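Local coordinates for tryptophan synthase alpha chain (Aquifex aeolicus, PDB 2EKC), which probably cleaves indoleglycerol phosphate to indole and glyceraldehyde 3-phosphate as the alpha subunit of the complex that makes tryptophan, at residues 192-195 with 196-200. Numbering follows the deposited sequence.
Sequences ERIK and KKVEE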
# COMPACT_ATOMS: atom_id res chain seq x y z
N GLU A 192 -12.12 -17.61 -4.94
CA GLU A 192 -13.48 -17.80 -4.42
C GLU A 192 -13.61 -17.45 -2.94
O GLU A 192 -14.61 -16.88 -2.52
CB GLU A 192 -13.91 -19.26 -4.65
CG GLU A 192 -15.35 -19.55 -4.28
CD GLU A 192 -16.34 -18.72 -5.07
OE1 GLU A 192 -16.13 -18.53 -6.29
OE2 GLU A 192 -17.34 -18.25 -4.48
N ARG A 193 -12.60 -17.80 -2.16
CA ARG A 193 -12.64 -17.55 -0.72
C ARG A 193 -12.59 -16.07 -0.32
O ARG A 193 -13.38 -15.63 0.52
CB ARG A 193 -11.50 -18.29 -0.04
CG ARG A 193 -11.58 -18.28 1.47
CD ARG A 193 -10.77 -19.42 2.04
NE ARG A 193 -10.97 -19.55 3.48
CZ ARG A 193 -10.67 -20.64 4.17
NH1 ARG A 193 -10.16 -21.70 3.56
NH2 ARG A 193 -10.87 -20.66 5.48
N ILE A 194 -11.67 -15.31 -0.91
CA ILE A 194 -11.57 -13.90 -0.57
C ILE A 194 -12.75 -13.14 -1.18
O ILE A 194 -13.23 -12.15 -0.62
CB ILE A 194 -10.24 -13.29 -1.07
CG1 ILE A 194 -10.17 -11.80 -0.71
CG2 ILE A 194 -10.10 -13.48 -2.57
CD1 ILE A 194 -10.29 -11.51 0.79
N LYS A 195 -13.22 -13.62 -2.33
CA LYS A 195 -14.35 -12.99 -3.00
C LYS A 195 -15.59 -13.07 -2.11
O LYS A 195 -16.30 -12.07 -1.92
CB LYS A 195 -14.62 -13.69 -4.34
CG LYS A 195 -15.78 -13.11 -5.13
CD LYS A 195 -15.85 -13.71 -6.52
CE LYS A 195 -17.03 -13.17 -7.30
NZ LYS A 195 -18.32 -13.53 -6.65
N LYS A 196 -15.85 -14.25 -1.56
CA LYS A 196 -17.00 -14.43 -0.68
C LYS A 196 -16.85 -13.59 0.59
O LYS A 196 -17.83 -13.06 1.11
CB LYS A 196 -17.15 -15.91 -0.30
CG LYS A 196 -17.73 -16.77 -1.42
CD LYS A 196 -19.19 -16.40 -1.70
CE LYS A 196 -19.80 -17.33 -2.74
NZ LYS A 196 -21.23 -16.99 -3.03
N LYS A 197 -15.62 -13.47 1.08
CA LYS A 197 -15.38 -12.68 2.28
C LYS A 197 -15.68 -11.21 2.01
O LYS A 197 -16.25 -10.52 2.85
CB LYS A 197 -13.93 -12.83 2.74
CG LYS A 197 -13.61 -12.09 4.02
CD LYS A 197 -13.78 -12.96 5.25
CE LYS A 197 -15.21 -13.42 5.44
NZ LYS A 197 -15.33 -14.42 6.54
N VAL A 198 -15.29 -10.74 0.83
CA VAL A 198 -15.53 -9.35 0.48
C VAL A 198 -17.02 -9.07 0.36
O VAL A 198 -17.50 -8.00 0.74
CB VAL A 198 -14.84 -8.98 -0.85
CG1 VAL A 198 -15.25 -7.57 -1.27
CG2 VAL A 198 -13.33 -9.05 -0.68
N GLU A 199 -17.77 -10.05 -0.16
CA GLU A 199 -19.21 -9.88 -0.30
C GLU A 199 -19.80 -9.68 1.10
O GLU A 199 -20.70 -8.85 1.28
CB GLU A 199 -19.82 -11.10 -1.00
CG GLU A 199 -19.09 -11.43 -2.31
CD GLU A 199 -19.83 -12.44 -3.18
OE1 GLU A 199 -20.45 -13.37 -2.63
OE2 GLU A 199 -19.77 -12.30 -4.42
N GLU A 200 -19.31 -10.43 2.08
CA GLU A 200 -19.78 -10.28 3.46
C GLU A 200 -19.43 -8.87 3.90
O GLU A 200 -20.25 -8.16 4.49
CB GLU A 200 -19.07 -11.27 4.39
CG GLU A 200 -19.67 -12.66 4.45
CD GLU A 200 -19.06 -13.49 5.56
OE1 GLU A 200 -17.92 -13.97 5.38
OE2 GLU A 200 -19.72 -13.67 6.61
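The carboxylate of E199 is met by the ammonium group of K195 from above its plane, 42° out of it, with K195 NZ 2.9 Å from E199 OE2. At the other oxygen, E199 OE1, the ammonium of K196 stands farther off in a long salt bridge, so one glutamate links two lysines, four and three residues back. K195 reaches it with a chain extended until its last torsion, chi4 -63°, which swings NZ toward the acid. The second flat group, the carboxylate of E192, lies alongside the K196 chain: OE2 is 3.2 Å from K196 CE, whereas K196 NZ stays 4.3 Å from that oxygen, where attraction between the opposite charges is likely but no salt bridge is formed. Long, flexible lysines and glutamates suit this outward face, where the K196 methylenes lie beside E192 OE2 and the charges would probably steady one another.

On the buried face the branched I194 and V198 provide apolar bulk without polar ends, I194 CD1 coming within 4.2 Å of V198 CG2. I194 touches F176 of strand 174-177; K197 flanks the pair, its chain also touching F176 and its ammonium hydrogen-bonded to the carbonyl of S158. Beneath the side chains, V198 N donates to I194 O at 2.9 Å and K196 N to E192 O at 3.1 Å, the regular i to i+4 bonds of an alpha helix. Apolar inside and carrying the K195-E199 and long K196-E199 salt bridges on its outer side, the first nine residues of helix 192-204 form a typical amphipathic outer helix of a TIM barrel.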